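Local coordinates for protein putative hydrolase (Acinetobacter sp. NBRC 100985, PDB 4XUK) that probably hydrolyses organophosphate triesters and lactones with a pair of zinc ions held in a metallo-beta-lactamase fold, at residues Y131-W140 and N193-Y204. The protein carries 2 engineered substitutions. Residues are numbered along the deposited sequence; the frame is centred on the assembly and turned at random.
Sequences YVSNDEASFW and NTAGHTPGHFSY. With ZN (zinc ion), chain D.
E136 and T198 meet nearly at right angles, and their hydrogen bond is a short polar link between the helix start and the zinc-site loop: T198 OG1 donates to E136 OE1 at 2.6 Å, on the syn side but tilted out of the carboxylate plane. The same OE1 takes a weak second bond from G200 N, 2.9 Å away, while OE2 accepts from W140 NE1 at 2.7 Å, the indole N-H coming from above the carboxylate plane. A glutamate suits this buried place, since its two oxygens serve a hydroxyl, an amide and an indole at once; the bend of its chain at chi2 (74°) curls the carboxylate back toward both loop and indole. S133 is the N-cap of the helix. Its OG accepts from E136 N and donates to G200 O at 2.8 Å, in the carbonyl plane and on a lone pair, a double role that a small hydroxyl fills well. G200 CA comes within 3.7 Å of E136 CA, so close that glycine, with no side chain, suits the place. Water extends the polar seam, one molecule joining D135 OD2, N193 ND2 and P199 O.

Apolar contacts flank these bonds. P199 lays CG over one face of the F139 ring, 3.6 Å from its centroid and 16° off the normal; proline's compact ring carries this C-H group against the aromatic face, where it makes a good CH-pi partner. On the strand side, S133 CB approaches F202 CD1 obliquely at 3.4 Å.

The T198 to H201 type I turn follows H197, which binds zinc with H108, H110 and D218, so the contact ties this ligand loop to the helix. Strand 129-133, between strands 103-105 and 177-180, belongs to one sheet of the metallo-beta-lactamase sandwich and strand 202-208 to the other; helix 151-173 packs against W140.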
loop_
_atom_site.group_PDB
_atom_site.type_symbol
_atom_site.label_atom_id
_atom_site.label_comp_id
_atom_site.label_asym_id
_atom_site.label_seq_id
_atom_site.Cartn_x
_atom_site.Cartn_y
_atom_site.Cartn_z
ATOM N N TYR A 131 -20.822 19.434 -7.681
ATOM C CA TYR A 131 -21.460 18.881 -8.884
ATOM C C TYR A 131 -21.797 17.410 -8.710
ATOM O O TYR A 131 -21.020 16.645 -8.122
ATOM C CB TYR A 131 -20.513 18.942 -10.078
ATOM C CG TYR A 131 -20.237 20.315 -10.615
ATOM C CD1 TYR A 131 -19.313 21.152 -10.004
ATOM C CD2 TYR A 131 -20.876 20.761 -11.760
ATOM C CE1 TYR A 131 -19.051 22.421 -10.514
ATOM C CE2 TYR A 131 -20.626 22.023 -12.275
ATOM C CZ TYR A 131 -19.710 22.839 -11.652
ATOM O OH TYR A 131 -19.468 24.090 -12.174
ATOM N N VAL A 132 -22.924 17.003 -9.281
ATOM C CA VAL A 132 -23.291 15.590 -9.350
ATOM C C VAL A 132 -24.161 15.462 -10.607
ATOM O O VAL A 132 -24.680 16.473 -11.108
ATOM C CB VAL A 132 -24.055 15.170 -8.070
ATOM C CG1 VAL A 132 -25.441 15.827 -8.045
ATOM C CG2 VAL A 132 -24.138 13.651 -7.945
ATOM N N SER A 133 -24.312 14.255 -11.147
ATOM C CA SER A 133 -25.037 14.133 -12.410
ATOM C C SER A 133 -26.525 14.463 -12.264
ATOM O O SER A 133 -27.124 14.253 -11.202
ATOM C CB SER A 133 -24.870 12.742 -13.016
ATOM O OG SER A 133 -25.797 11.830 -12.454
ATOM N N ASN A 134 -27.089 14.971 -13.334
ATOM C CA ASN A 134 -28.514 15.198 -13.470
ATOM C C ASN A 134 -29.364 13.992 -13.080
ATOM O O ASN A 134 -30.253 14.089 -12.297
ATOM C CB ASN A 134 -28.862 15.680 -14.894
ATOM C CG ASN A 134 -28.434 14.694 -15.999
ATOM O OD1 ASN A 134 -27.585 13.855 -15.828
ATOM N ND2 ASN A 134 -29.032 14.836 -17.142
ATOM N N ASP A 135 -29.008 12.855 -13.638
ATOM C CA ASP A 135 -29.717 11.604 -13.376
ATOM C C ASP A 135 -29.653 11.241 -11.890
ATOM O O ASP A 135 -30.624 10.747 -11.318
ATOM C CB ASP A 135 -29.126 10.457 -14.211
ATOM C CG ASP A 135 -29.342 10.638 -15.706
ATOM O OD1 ASP A 135 -30.142 11.509 -16.100
ATOM O OD2 ASP A 135 -28.709 9.896 -16.491
ATOM N N GLU A 136 -28.510 11.499 -11.261
ATOM C CA GLU A 136 -28.311 11.110 -9.868
ATOM C C GLU A 136 -29.155 11.968 -8.938
ATOM O O GLU A 136 -29.834 11.449 -8.052
ATOM C CB GLU A 136 -26.831 11.210 -9.486
ATOM C CG GLU A 136 -26.541 10.776 -8.052
ATOM C CD GLU A 136 -26.610 9.268 -7.848
ATOM O OE1 GLU A 136 -26.762 8.522 -8.840
ATOM O OE2 GLU A 136 -26.482 8.817 -6.683
ATOM N N ALA A 137 -29.121 13.279 -9.153
ATOM C CA ALA A 137 -29.914 14.204 -8.348
ATOM C C ALA A 137 -31.403 13.932 -8.552
ATOM O O ALA A 137 -32.189 13.984 -7.602
ATOM C CB ALA A 137 -29.581 15.636 -8.714
ATOM N N SER A 138 -31.790 13.644 -9.790
ATOM C CA SER A 138 -33.192 13.337 -10.080
ATOM C C SER A 138 -33.714 12.155 -9.268
ATOM O O SER A 138 -34.816 12.214 -8.713
ATOM C CB SER A 138 -33.396 13.076 -11.569
ATOM O OG SER A 138 -33.314 14.277 -12.303
ATOM N N PHE A 139 -32.925 11.089 -9.187
ATOM C CA PHE A 139 -33.353 9.898 -8.461
ATOM C C PHE A 139 -33.502 10.139 -6.963
ATOM O O PHE A 139 -34.464 9.672 -6.350
ATOM C CB PHE A 139 -32.372 8.747 -8.702
ATOM C CG PHE A 139 -32.602 7.556 -7.813
ATOM C CD1 PHE A 139 -33.644 6.666 -8.074
ATOM C CD2 PHE A 139 -31.771 7.309 -6.732
ATOM C CE1 PHE A 139 -33.851 5.558 -7.265
ATOM C CE2 PHE A 139 -31.973 6.201 -5.914
ATOM C CZ PHE A 139 -33.017 5.322 -6.183
ATOM N N TRP A 140 -32.550 10.855 -6.370
ATOM C CA TRP A 140 -32.545 11.042 -4.918
ATOM C C TRP A 140 -33.398 12.203 -4.398
ATOM O O TRP A 140 -33.722 12.239 -3.207
ATOM C CB TRP A 140 -31.116 11.237 -4.417
ATOM C CG TRP A 140 -30.267 10.013 -4.542
ATOM C CD1 TRP A 140 -29.257 9.800 -5.433
ATOM C CD2 TRP A 140 -30.354 8.831 -3.738
ATOM N NE1 TRP A 140 -28.712 8.552 -5.235
ATOM C CE2 TRP A 140 -29.372 7.939 -4.200
ATOM C CE3 TRP A 140 -31.176 8.438 -2.679
ATOM C CZ2 TRP A 140 -29.183 6.680 -3.630
ATOM C CZ3 TRP A 140 -30.993 7.185 -2.122
ATOM C CH2 TRP A 140 -30.008 6.323 -2.597
ATOM N N ASN A 193 -20.556 8.167 -17.879
ATOM C CA ASN A 193 -21.683 7.480 -17.293
ATOM C C ASN A 193 -21.316 6.052 -16.917
ATOM O O ASN A 193 -20.920 5.244 -17.766
ATOM C CB ASN A 193 -22.897 7.498 -18.219
ATOM C CG ASN A 193 -24.122 6.908 -17.558
ATOM O OD1 ASN A 193 -24.148 5.722 -17.227
ATOM N ND2 ASN A 193 -25.140 7.733 -17.347
ATOM N N THR A 194 -21.440 5.750 -15.631
ATOM C CA THR A 194 -21.180 4.406 -15.146
ATOM C C THR A 194 -22.329 4.007 -14.228
ATOM O O THR A 194 -22.125 3.564 -13.105
ATOM C CB THR A 194 -19.820 4.311 -14.426
ATOM O OG1 THR A 194 -19.746 5.294 -13.382
ATOM C CG2 THR A 194 -18.682 4.538 -15.405
ATOM N N ALA A 195 -23.547 4.187 -14.724
ATOM C CA ALA A 195 -24.751 3.887 -13.959
ATOM C C ALA A 195 -24.905 2.411 -13.623
ATOM O O ALA A 195 -24.375 1.546 -14.316
ATOM C CB ALA A 195 -25.990 4.375 -14.713
ATOM N N GLY A 196 -25.657 2.145 -12.559
ATOM C CA GLY A 196 -25.968 0.792 -12.140
ATOM C C GLY A 196 -25.946 0.747 -10.633
ATOM O O GLY A 196 -26.961 0.471 -9.989
ATOM N N HIS A 197 -24.772 1.018 -10.065
ATOM C CA HIS A 197 -24.644 1.123 -8.620
ATOM C C HIS A 197 -25.684 2.092 -8.066
ATOM O O HIS A 197 -26.311 1.819 -7.047
ATOM C CB HIS A 197 -23.242 1.587 -8.244
ATOM C CG HIS A 197 -23.037 1.749 -6.775
ATOM N ND1 HIS A 197 -23.073 0.691 -5.891
ATOM C CD2 HIS A 197 -22.777 2.853 -6.033
ATOM C CE1 HIS A 197 -22.844 1.143 -4.667
ATOM N NE2 HIS A 197 -22.663 2.447 -4.730
ATOM N N THR A 198 -25.850 3.226 -8.743
ATOM C CA THR A 198 -26.988 4.116 -8.518
ATOM C C THR A 198 -27.434 4.574 -9.892
ATOM O O THR A 198 -26.658 4.488 -10.847
ATOM C CB THR A 198 -26.628 5.367 -7.676
ATOM O OG1 THR A 198 -25.734 6.205 -8.412
ATOM C CG2 THR A 198 -26.014 4.978 -6.326
ATOM N N PRO A 199 -28.671 5.083 -10.004
ATOM C CA PRO A 199 -29.155 5.388 -11.358
ATOM C C PRO A 199 -28.363 6.480 -12.080
ATOM O O PRO A 199 -28.410 6.529 -13.312
ATOM C CB PRO A 199 -30.606 5.815 -11.119
ATOM C CG PRO A 199 -31.000 5.104 -9.854
ATOM C CD PRO A 199 -29.754 5.136 -9.004
ATOM N N GLY A 200 -27.637 7.324 -11.347
ATOM C CA GLY A 200 -26.876 8.394 -11.975
ATOM C C GLY A 200 -25.407 8.385 -11.592
ATOM O O GLY A 200 -24.751 9.435 -11.564
ATOM N N HIS A 201 -24.883 7.195 -11.307
ATOM C CA HIS A 201 -23.477 7.066 -10.941
ATOM C C HIS A 201 -22.607 7.439 -12.124
ATOM O O HIS A 201 -22.817 6.944 -13.232
ATOM C CB HIS A 201 -23.163 5.639 -10.479
ATOM C CG HIS A 201 -21.797 5.489 -9.884
ATOM N ND1 HIS A 201 -20.660 5.356 -10.651
ATOM C CD2 HIS A 201 -21.386 5.462 -8.594
ATOM C CE1 HIS A 201 -19.607 5.247 -9.857
ATOM N NE2 HIS A 201 -20.020 5.314 -8.606
ATOM N N PHE A 202 -21.650 8.334 -11.892
ATOM C CA PHE A 202 -20.700 8.728 -12.922
ATOM C C PHE A 202 -19.275 8.594 -12.407
ATOM O O PHE A 202 -19.013 8.731 -11.201
ATOM C CB PHE A 202 -20.898 10.196 -13.318
ATOM C CG PHE A 202 -21.838 10.412 -14.482
ATOM C CD1 PHE A 202 -23.190 10.122 -14.369
ATOM C CD2 PHE A 202 -21.369 10.952 -15.673
ATOM C CE1 PHE A 202 -24.065 10.345 -15.439
ATOM C CE2 PHE A 202 -22.233 11.178 -16.742
ATOM C CZ PHE A 202 -23.580 10.867 -16.624
ATOM N N SER A 203 -18.348 8.355 -13.324
ATOM C CA SER A 203 -16.933 8.411 -12.994
ATOM C C SER A 203 -16.356 9.647 -13.673
ATOM O O SER A 203 -17.008 10.234 -14.535
ATOM C CB SER A 203 -16.215 7.137 -13.453
ATOM O OG SER A 203 -16.849 5.985 -12.925
ATOM N N TYR A 204 -15.141 10.044 -13.284
ATOM C CA TYR A 204 -14.530 11.251 -13.814
ATOM C C TYR A 204 -13.127 10.956 -14.329
ATOM O O TYR A 204 -12.308 10.367 -13.617
ATOM C CB TYR A 204 -14.478 12.333 -12.729
ATOM C CG TYR A 204 -15.838 12.697 -12.187
ATOM C CD1 TYR A 204 -16.707 13.493 -12.928
ATOM C CD2 TYR A 204 -16.262 12.240 -10.942
ATOM C CE1 TYR A 204 -17.956 13.828 -12.445
ATOM C CE2 TYR A 204 -17.517 12.575 -10.445
ATOM C CZ TYR A 204 -18.358 13.361 -11.206
ATOM O OH TYR A 204 -19.611 13.704 -10.727
HETATM ZN ZN ZN D . -22.107 3.842 -3.176
HETATM O O HOH W 1 -23.032 11.670 -10.536
HETATM O O HOH W 2 -27.492 7.488 -15.998
HETATM O O HOH W 3 -26.771 10.153 -18.268
#